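Local atomic coordinates of endo-beta-1,4-glucanase (cellulase B) (Bacillus halodurans, PDB entry 4V2X), a protein that is a tri-modular family 5 endoglucanase whose family 46 carbohydrate-binding module contributes to hydrolysis of xyloglucan and beta-1,3-1,4-glucans. Residues I95-D100 with H367-Y372; F340-I345 with F377-A382. All coordinates share one frame; numbering follows the deposited sequence.

Contact 1. Residues I95-D100 with H367-Y372; sequences IEQIAD and HTYEWY. With GOL (glycerol), chain J.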
ATOM      1  N   ILE A  95     -26.845 -31.115  -7.139  1.00 17.08           N
ATOM      2  CA  ILE A  95     -25.814 -30.654  -8.057  1.00 17.68           C
ATOM      3  C   ILE A  95     -26.216 -30.937  -9.516  1.00 18.06           C
ATOM      4  O   ILE A  95     -26.066 -30.075 -10.379  1.00 17.67           O
ATOM      5  CB  ILE A  95     -24.443 -31.297  -7.734  1.00 17.90           C
ATOM      6  CG1 ILE A  95     -24.049 -31.074  -6.263  1.00 18.41           C
ATOM      7  CG2 ILE A  95     -23.364 -30.751  -8.658  1.00 17.94           C
ATOM      8  CD1 ILE A  95     -24.046 -29.631  -5.794  1.00 18.29           C
ATOM      9  N   GLU A  96     -26.730 -32.138  -9.776  1.00 19.15           N
ATOM     10  CA  GLU A  96     -27.259 -32.491 -11.099  1.00 19.71           C
ATOM     11  C   GLU A  96     -28.331 -31.503 -11.541  1.00 19.67           C
ATOM     12  O   GLU A  96     -28.317 -31.034 -12.676  1.00 20.23           O
ATOM     13  CB  GLU A  96     -27.874 -33.894 -11.085  1.00 20.93           C
ATOM     14  CG  GLU A  96     -26.885 -35.028 -10.874  1.00 22.51           C
ATOM     15  CD  GLU A  96     -27.562 -36.361 -10.584  1.00 25.07           C
ATOM     16  OE1 GLU A  96     -28.780 -36.495 -10.815  1.00 28.88           O
ATOM     17  OE2 GLU A  96     -26.870 -37.287 -10.123  1.00 27.19           O
ATOM     18  N   GLN A  97     -29.257 -31.204 -10.635  1.00 19.66           N
ATOM     19  CA  GLN A  97     -30.408 -30.361 -10.950  1.00 21.30           C
ATOM     20  C   GLN A  97     -29.981 -28.923 -11.241  1.00 19.60           C
ATOM     21  O   GLN A  97     -30.486 -28.296 -12.173  1.00 19.47           O
ATOM     22  CB  GLN A  97     -31.422 -30.393  -9.805  1.00 24.20           C
ATOM     23  CG  GLN A  97     -32.071 -31.755  -9.576  1.00 26.69           C
ATOM     24  CD  GLN A  97     -33.295 -31.998 -10.431  1.00 31.33           C
ATOM     25  OE1 GLN A  97     -33.637 -31.195 -11.291  1.00 28.87           O
ATOM     26  NE2 GLN A  97     -33.959 -33.124 -10.200  1.00 34.88           N
ATOM     27  N   ILE A  98     -29.045 -28.404 -10.452  1.00 19.06           N
ATOM     28  CA  ILE A  98     -28.516 -27.063 -10.682  1.00 18.71           C
ATOM     29  C   ILE A  98     -27.821 -26.987 -12.039  1.00 19.47           C
ATOM     30  O   ILE A  98     -27.982 -26.017 -12.776  1.00 18.59           O
ATOM     31  CB  ILE A  98     -27.587 -26.621  -9.519  1.00 17.69           C
ATOM     32  CG1 ILE A  98     -28.433 -26.239  -8.290  1.00 18.58           C
ATOM     33  CG2 ILE A  98     -26.673 -25.466  -9.925  1.00 17.92           C
ATOM     34  CD1 ILE A  98     -29.404 -25.085  -8.508  1.00 18.82           C
ATOM     35  N   ALA A  99     -27.058 -28.019 -12.377  1.00 19.61           N
ATOM     36  CA  ALA A  99     -26.399 -28.076 -13.670  1.00 18.97           C
ATOM     37  C   ALA A  99     -27.430 -28.106 -14.798  1.00 19.76           C
ATOM     38  O   ALA A  99     -27.259 -27.437 -15.817  1.00 20.02           O
ATOM     39  CB  ALA A  99     -25.481 -29.287 -13.743  1.00 19.32           C
ATOM     40  N   ASP A 100     -28.498 -28.874 -14.603  1.00 20.65           N
ATOM     41  CA  ASP A 100     -29.550 -29.018 -15.614  1.00 23.39           C
ATOM     42  C   ASP A 100     -30.331 -27.731 -15.840  1.00 21.49           C
ATOM     43  O   ASP A 100     -30.841 -27.510 -16.935  1.00 21.78           O
ATOM     44  CB  ASP A 100     -30.514 -30.148 -15.243  1.00 26.94           C
ATOM     45  CG  ASP A 100     -29.901 -31.529 -15.424  1.00 31.30           C
ATOM     46  OD1 ASP A 100     -28.871 -31.656 -16.123  1.00 36.90           O
ATOM     47  OD2 ASP A 100     -30.460 -32.495 -14.867  1.00 36.62           O
ATOM     48  N   HIS A 367     -35.382 -29.557  -1.345  1.00 19.78           N
ATOM     49  CA  HIS A 367     -36.098 -30.788  -1.028  1.00 22.51           C
ATOM     50  C   HIS A 367     -36.802 -31.346  -2.255  1.00 23.28           C
ATOM     51  O   HIS A 367     -36.829 -32.560  -2.448  1.00 24.03           O
ATOM     52  CB  HIS A 367     -37.080 -30.534   0.099  1.00 23.38           C
ATOM     53  CG  HIS A 367     -36.424 -30.036   1.347  1.00 26.50           C
ATOM     54  ND1 HIS A 367     -35.623 -30.835   2.133  1.00 30.25           N
ATOM     55  CD2 HIS A 367     -36.424 -28.814   1.929  1.00 28.97           C
ATOM     56  CE1 HIS A 367     -35.172 -30.133   3.156  1.00 29.49           C
ATOM     57  NE2 HIS A 367     -35.641 -28.901   3.054  1.00 29.37           N
ATOM     58  N   THR A 368     -37.361 -30.462  -3.082  1.00 22.61           N
ATOM     59  CA  THR A 368     -38.110 -30.880  -4.270  1.00 22.32           C
ATOM     60  C   THR A 368     -37.417 -30.549  -5.594  1.00 21.46           C
ATOM     61  O   THR A 368     -37.896 -30.958  -6.658  1.00 21.26           O
ATOM     62  CB  THR A 368     -39.519 -30.265  -4.257  1.00 23.49           C
ATOM     63  OG1 THR A 368     -39.428 -28.836  -4.215  1.00 23.19           O
ATOM     64  CG2 THR A 368     -40.283 -30.739  -3.035  1.00 25.04           C
ATOM     65  N   TYR A 369     -36.304 -29.818  -5.529  1.00 20.01           N
ATOM     66  CA  TYR A 369     -35.502 -29.463  -6.705  1.00 19.18           C
ATOM     67  C   TYR A 369     -36.315 -28.678  -7.740  1.00 17.94           C
ATOM     68  O   TYR A 369     -36.426 -29.056  -8.906  1.00 17.97           O
ATOM     69  CB  TYR A 369     -34.852 -30.713  -7.322  1.00 20.08           C
ATOM     70  CG  TYR A 369     -34.107 -31.567  -6.310  1.00 21.19           C
ATOM     71  CD1 TYR A 369     -32.990 -31.075  -5.645  1.00 21.53           C
ATOM     72  CD2 TYR A 369     -34.514 -32.868  -6.025  1.00 21.94           C
ATOM     73  CE1 TYR A 369     -32.311 -31.846  -4.716  1.00 21.82           C
ATOM     74  CE2 TYR A 369     -33.837 -33.648  -5.099  1.00 21.70           C
ATOM     75  CZ  TYR A 369     -32.735 -33.134  -4.447  1.00 21.24           C
ATOM     76  OH  TYR A 369     -32.046 -33.894  -3.521  1.00 22.54           O
ATOM     77  N   GLU A 370     -36.915 -27.589  -7.283  1.00 16.14           N
ATOM     78  CA  GLU A 370     -37.589 -26.661  -8.166  1.00 15.31           C
ATOM     79  C   GLU A 370     -37.448 -25.272  -7.581  1.00 14.40           C
ATOM     80  O   GLU A 370     -37.126 -25.132  -6.408  1.00 14.50           O
ATOM     81  CB  GLU A 370     -39.068 -27.013  -8.311  1.00 15.88           C
ATOM     82  CG  GLU A 370     -39.851 -26.970  -7.007  1.00 17.72           C
ATOM     83  CD  GLU A 370     -41.358 -26.913  -7.217  1.00 20.29           C
ATOM     84  OE1 GLU A 370     -41.819 -27.147  -8.349  1.00 20.67           O
ATOM     85  OE2 GLU A 370     -42.080 -26.622  -6.239  1.00 23.03           O
ATOM     86  N   TRP A 371     -37.706 -24.250  -8.391  1.00 13.81           N
ATOM     87  CA  TRP A 371     -37.612 -22.866  -7.918  1.00 13.95           C
ATOM     88  C   TRP A 371     -38.845 -22.488  -7.108  1.00 13.95           C
ATOM     89  O   TRP A 371     -39.982 -22.732  -7.546  1.00 14.67           O
ATOM     90  CB  TRP A 371     -37.381 -21.904  -9.090  1.00 13.91           C
ATOM     91  CG  TRP A 371     -36.113 -22.228  -9.819  1.00 13.98           C
ATOM     92  CD1 TRP A 371     -35.993 -22.965 -10.959  1.00 14.37           C
ATOM     93  CD2 TRP A 371     -34.777 -21.885  -9.420  1.00 14.22           C
ATOM     94  NE1 TRP A 371     -34.668 -23.091 -11.303  1.00 14.80           N
ATOM     95  CE2 TRP A 371     -33.902 -22.441 -10.376  1.00 13.92           C
ATOM     96  CE3 TRP A 371     -34.235 -21.152  -8.356  1.00 13.47           C
ATOM     97  CZ2 TRP A 371     -32.524 -22.285 -10.307  1.00 13.80           C
ATOM     98  CZ3 TRP A 371     -32.862 -20.999  -8.289  1.00 13.72           C
ATOM     99  CH2 TRP A 371     -32.022 -21.563  -9.260  1.00 13.91           C
ATOM    100  N   TYR A 372     -38.629 -21.903  -5.923  1.00 13.92           N
ATOM    101  CA  TYR A 372     -39.742 -21.374  -5.136  1.00 14.44           C
ATOM    102  C   TYR A 372     -40.472 -20.310  -5.943  1.00 15.05           C
ATOM    103  O   TYR A 372     -41.700 -20.237  -5.902  1.00 16.20           O
ATOM    104  CB  TYR A 372     -39.289 -20.764  -3.810  1.00 15.36           C
ATOM    105  CG  TYR A 372     -38.879 -21.762  -2.756  1.00 15.90           C
ATOM    106  CD1 TYR A 372     -39.832 -22.468  -2.021  1.00 18.25           C
ATOM    107  CD2 TYR A 372     -37.540 -21.987  -2.475  1.00 18.26           C
ATOM    108  CE1 TYR A 372     -39.451 -23.379  -1.044  1.00 19.49           C
ATOM    109  CE2 TYR A 372     -37.153 -22.887  -1.505  1.00 18.80           C
ATOM    110  CZ  TYR A 372     -38.105 -23.582  -0.795  1.00 20.28           C
ATOM    111  OH  TYR A 372     -37.685 -24.487   0.156  1.00 21.88           O
TER
HETATM  112  C1  GOL J1573     -36.595 -31.456 -11.042  1.00 54.52           C
HETATM  113  O1  GOL J1573     -37.983 -31.461 -10.692  1.00 55.52           O
HETATM  114  C2  GOL J1573     -36.201 -30.324 -12.000  1.00 51.05           C
HETATM  115  O2  GOL J1573     -35.282 -29.440 -11.354  1.00 54.41           O
HETATM  116  C3  GOL J1573     -37.378 -29.475 -12.456  1.00 60.15           C
HETATM  117  O3  GOL J1573     -36.931 -28.570 -13.474  1.00 61.79           O
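Tyr369 O lies 2.7 Å from glycerol O2, a hydrogen bond whose proton has a second possible acceptor in Gln97 OE1, an atom whose own place is doubtful because it sits too close to the glycerol. The glycerol probably came from the crystallisation liquor. Direct contact between the two residues is van der Waals packing, with the amide carbon Gln97 CD and the methylene Gln97 CG both 3.7 Å from Tyr369 CB, and Gln97 CG reaches Tyr369 CG at 3.9 Å. The chain of Gln97 bends at chi2 (-87°), which brings the amide beside Tyr369; the amide and ring planes are 8° apart, although the two side chains cross at about a right angle. Helix 92-100 is the first outer helix of the family 5 (beta/alpha)8 barrel, and the facing segment belongs to a short hairpin after the last barrel strand. There Tyr369 and Glu370 both face Asn365 in a G1 bulge, consistent with the left-handed backbone of Tyr369. Tyr369 OH and Thr91 OG1 are hydrogen-bonded to each other. Farther along the hairpin, Trp371 CH2 lies 4.5 Å from Ile98 CD1, while Trp371 NE1 is bonded to Glu101 OE1.

Contact 2. Residues F340-I345 with F377-A382; sequences FFEFLI and FDMMRA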
ATOM      1  N   PHE A 340     -35.027  -5.311 -11.165  1.00 11.31           N
ATOM      2  CA  PHE A 340     -33.669  -5.270 -10.610  1.00 11.05           C
ATOM      3  C   PHE A 340     -32.789  -6.347 -11.237  1.00 11.36           C
ATOM      4  O   PHE A 340     -31.681  -6.050 -11.723  1.00 10.82           O
ATOM      5  CB  PHE A 340     -33.674  -5.430  -9.079  1.00 10.95           C
ATOM      6  CG  PHE A 340     -32.290  -5.558  -8.478  1.00 10.70           C
ATOM      7  CD1 PHE A 340     -31.537  -4.430  -8.180  1.00 11.46           C
ATOM      8  CD2 PHE A 340     -31.734  -6.804  -8.237  1.00 10.70           C
ATOM      9  CE1 PHE A 340     -30.259  -4.549  -7.663  1.00 11.19           C
ATOM     10  CE2 PHE A 340     -30.459  -6.929  -7.715  1.00 11.26           C
ATOM     11  CZ  PHE A 340     -29.724  -5.795  -7.416  1.00 11.00           C
ATOM     12  N   PHE A 341     -33.257  -7.596 -11.226  1.00 10.90           N
ATOM     13  CA  PHE A 341     -32.457  -8.685 -11.770  1.00 11.05           C
ATOM     14  C   PHE A 341     -32.233  -8.556 -13.276  1.00 10.75           C
ATOM     15  O   PHE A 341     -31.129  -8.781 -13.755  1.00 10.97           O
ATOM     16  CB  PHE A 341     -33.044 -10.052 -11.401  1.00 11.69           C
ATOM     17  CG  PHE A 341     -32.731 -10.473  -9.989  1.00 12.64           C
ATOM     18  CD1 PHE A 341     -33.518 -10.053  -8.928  1.00 12.41           C
ATOM     19  CD2 PHE A 341     -31.642 -11.291  -9.723  1.00 14.41           C
ATOM     20  CE1 PHE A 341     -33.226 -10.434  -7.630  1.00 13.10           C
ATOM     21  CE2 PHE A 341     -31.344 -11.680  -8.427  1.00 14.90           C
ATOM     22  CZ  PHE A 341     -32.130 -11.240  -7.374  1.00 14.41           C
ATOM     23  N   GLU A 342     -33.267  -8.173 -14.012  1.00 10.96           N
ATOM     24  CA  GLU A 342     -33.141  -7.963 -15.458  1.00 11.35           C
ATOM     25  C   GLU A 342     -32.064  -6.915 -15.757  1.00 11.57           C
ATOM     26  O   GLU A 342     -31.182  -7.128 -16.598  1.00 11.60           O
ATOM     27  CB  GLU A 342     -34.488  -7.540 -16.044  1.00 11.40           C
ATOM     28  CG  GLU A 342     -34.586  -7.627 -17.566  1.00 11.95           C
ATOM     29  CD  GLU A 342     -33.924  -6.473 -18.298  1.00 12.36           C
ATOM     30  OE1 GLU A 342     -33.931  -5.321 -17.790  1.00 11.79           O
ATOM     31  OE2 GLU A 342     -33.416  -6.719 -19.419  1.00 13.05           O
ATOM     32  N   PHE A 343     -32.133  -5.796 -15.049  1.00 10.74           N
ATOM     33  CA  PHE A 343     -31.236  -4.662 -15.291  1.00 10.91           C
ATOM     34  C   PHE A 343     -29.814  -5.006 -14.874  1.00 11.28           C
ATOM     35  O   PHE A 343     -28.863  -4.769 -15.623  1.00 11.60           O
ATOM     36  CB  PHE A 343     -31.760  -3.444 -14.525  1.00 11.17           C
ATOM     37  CG  PHE A 343     -30.993  -2.175 -14.762  1.00 11.65           C
ATOM     38  CD1 PHE A 343     -29.877  -1.865 -13.997  1.00 12.13           C
ATOM     39  CD2 PHE A 343     -31.434  -1.253 -15.702  1.00 12.77           C
ATOM     40  CE1 PHE A 343     -29.187  -0.677 -14.193  1.00 12.63           C
ATOM     41  CE2 PHE A 343     -30.753  -0.066 -15.895  1.00 13.36           C
ATOM     42  CZ  PHE A 343     -29.627   0.217 -15.146  1.00 13.55           C
ATOM     43  N   LEU A 344     -29.669  -5.590 -13.687  1.00 10.99           N
ATOM     44  CA  LEU A 344     -28.353  -5.973 -13.196  1.00 11.24           C
ATOM     45  C   LEU A 344     -27.667  -6.929 -14.169  1.00 11.49           C
ATOM     46  O   LEU A 344     -26.523  -6.694 -14.591  1.00 11.54           O
ATOM     47  CB  LEU A 344     -28.463  -6.632 -11.824  1.00 11.35           C
ATOM     48  CG  LEU A 344     -27.146  -7.157 -11.251  1.00 11.51           C
ATOM     49  CD1 LEU A 344     -26.104  -6.049 -11.109  1.00 12.24           C
ATOM     50  CD2 LEU A 344     -27.381  -7.857  -9.927  1.00 12.03           C
ATOM     51  N   ILE A 345     -28.362  -8.003 -14.534  1.00 11.04           N
ATOM     52  CA  ILE A 345     -27.733  -9.037 -15.351  1.00 10.84           C
ATOM     53  C   ILE A 345     -27.400  -8.503 -16.741  1.00 11.31           C
ATOM     54  O   ILE A 345     -26.355  -8.844 -17.295  1.00 11.18           O
ATOM     55  CB  ILE A 345     -28.565 -10.340 -15.392  1.00 11.63           C
ATOM     56  CG1 ILE A 345     -28.574 -10.970 -13.995  1.00 11.76           C
ATOM     57  CG2 ILE A 345     -27.987 -11.320 -16.408  1.00 11.61           C
ATOM     58  CD1 ILE A 345     -29.604 -12.069 -13.805  1.00 12.16           C
ATOM     59  N   PHE A 377     -36.775 -17.028 -11.503  1.00 12.48           N
ATOM     60  CA  PHE A 377     -35.845 -17.836 -12.267  1.00 12.82           C
ATOM     61  C   PHE A 377     -35.980 -17.593 -13.764  1.00 12.71           C
ATOM     62  O   PHE A 377     -34.973 -17.447 -14.456  1.00 13.02           O
ATOM     63  CB  PHE A 377     -35.964 -19.329 -11.997  1.00 14.30           C
ATOM     64  CG  PHE A 377     -34.994 -20.124 -12.806  1.00 16.19           C
ATOM     65  CD1 PHE A 377     -33.634 -20.059 -12.518  1.00 17.25           C
ATOM     66  CD2 PHE A 377     -35.408 -20.851 -13.913  1.00 17.27           C
ATOM     67  CE1 PHE A 377     -32.716 -20.737 -13.293  1.00 18.29           C
ATOM     68  CE2 PHE A 377     -34.493 -21.536 -14.689  1.00 18.33           C
ATOM     69  CZ  PHE A 377     -33.146 -21.482 -14.378  1.00 18.41           C
ATOM     70  N   ASP A 378     -37.216 -17.556 -14.265  1.00 12.59           N
ATOM     71  CA  ASP A 378     -37.456 -17.326 -15.685  1.00 13.95           C
ATOM     72  C   ASP A 378     -36.831 -16.006 -16.137  1.00 12.89           C
ATOM     73  O   ASP A 378     -36.285 -15.925 -17.231  1.00 12.62           O
ATOM     74  CB  ASP A 378     -38.956 -17.328 -16.006  1.00 14.71           C
ATOM     75  CG  ASP A 378     -39.567 -18.730 -15.985  1.00 17.36           C
ATOM     76  OD1 ASP A 378     -38.833 -19.731 -15.858  1.00 19.49           O
ATOM     77  OD2 ASP A 378     -40.800 -18.816 -16.107  1.00 21.93           O
ATOM     78  N   MET A 379     -36.893 -14.991 -15.284  1.00 12.67           N
ATOM     79  CA  MET A 379     -36.311 -13.695 -15.607  1.00 12.32           C
ATOM     80  C   MET A 379     -34.791 -13.804 -15.636  1.00 12.35           C
ATOM     81  O   MET A 379     -34.151 -13.281 -16.544  1.00 12.49           O
ATOM     82  CB  MET A 379     -36.756 -12.627 -14.615  1.00 12.70           C
ATOM     83  CG  MET A 379     -36.193 -11.240 -14.910  1.00 12.48           C
ATOM     84  SD  MET A 379     -36.589 -10.629 -16.565  1.00 13.43           S
ATOM     85  CE  MET A 379     -38.102  -9.729 -16.229  1.00 14.48           C
ATOM     86  N   MET A 380     -34.215 -14.491 -14.657  1.00 12.90           N
ATOM     87  CA  MET A 380     -32.761 -14.665 -14.638  1.00 13.61           C
ATOM     88  C   MET A 380     -32.292 -15.442 -15.862  1.00 13.59           C
ATOM     89  O   MET A 380     -31.340 -15.029 -16.529  1.00 12.11           O
ATOM     90  CB  MET A 380     -32.299 -15.345 -13.354  1.00 14.37           C
ATOM     91  CG  MET A 380     -32.418 -14.448 -12.144  1.00 15.50           C
ATOM     92  SD  MET A 380     -31.562 -15.097 -10.694  1.00 16.71           S
ATOM     93  CE  MET A 380     -32.425 -16.638 -10.429  1.00 16.78           C
ATOM     94  N   ARG A 381     -32.966 -16.558 -16.151  1.00 14.44           N
ATOM     95  CA  ARG A 381     -32.613 -17.404 -17.285  1.00 15.64           C
ATOM     96  C   ARG A 381     -32.716 -16.640 -18.604  1.00 14.40           C
ATOM     97  O   ARG A 381     -31.856 -16.792 -19.468  1.00 14.22           O
ATOM     98  CB  ARG A 381     -33.495 -18.663 -17.332  1.00 19.35           C
ATOM     99  CG  ARG A 381     -33.240 -19.537 -18.553  1.00 24.81           C
ATOM    100  CD  ARG A 381     -34.157 -20.746 -18.607  1.00 32.00           C
ATOM    101  NE  ARG A 381     -34.065 -21.396 -19.917  1.00 42.10           N
ATOM    102  CZ  ARG A 381     -34.907 -22.322 -20.378  1.00 49.73           C
ATOM    103  NH1 ARG A 381     -35.935 -22.738 -19.642  1.00 54.91           N
ATOM    104  NH2 ARG A 381     -34.720 -22.833 -21.590  1.00 52.25           N
ATOM    105  N   ALA A 382     -33.764 -15.832 -18.771  1.00 13.12           N
ATOM    106  CA  ALA A 382     -33.899 -14.993 -19.961  1.00 12.86           C
ATOM    107  C   ALA A 382     -32.738 -14.005 -20.035  1.00 13.19           C
ATOM    108  O   ALA A 382     -32.172 -13.766 -21.102  1.00 13.46           O
ATOM    109  CB  ALA A 382     -35.221 -14.243 -19.946  1.00 12.64           C
TER
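Two neighbouring outer helices of the (beta/alpha)8 barrel, 334-350 before its last strand and 374-385 after it, pack here almost parallel: the short segments approach to 9.1 Å between axes and cross at -17°. Met380 touches both Phe341 and Ile345, one helical turn apart. Its sulfur makes a Met-aromatic contact: Met380 SD is 4.8 Å from the centroid of the Phe341 ring, 49° off its normal, an oblique approach; the nearest ring atom is Phe341 CD2 at 3.9 Å. Phe341 and Met380 run side by side in the same direction, and both also touch Leu357 on strand 354-357, which places this side of the interface against the barrel wall. Met380 CG meets Ile345 CD1 at 4.0 Å, the two side chains crossing at about a right angle. Met379 works differently: CG stands anti to its backbone N (chi1 -179°), and bends at the next two torsions bring Met379 SD to 3.7 Å from Glu342 CG. Only the aliphatic part of Glu342 is used. The joint between these buried faces of the two helices therefore depends on dispersion and shape, while the carboxylate of Glu342 is satisfied by Arg387 and Ser388 outside the two segments.

Along the chain the segments alternate: 95-100, 340-345, 367-372, then 377-382, so the two contacts interlock. Their centres lie about 18 Å apart, both on the outer layer of the eight-stranded parallel barrel. Contact 2 joins the helices that flank the last strand, 354-357, whereas contact 1 ties the hairpin beyond that strand back to helix 92-100, which follows the first strand. Hairpin strand 370-371 leads straight into helix 374-385, and the two contacts touch where the rings of Trp371 and Phe377 stack, with Trp371 CE2 3.2 Å from Phe377 CD1. Together they link the beginning and end of the catalytic module where the barrel closes.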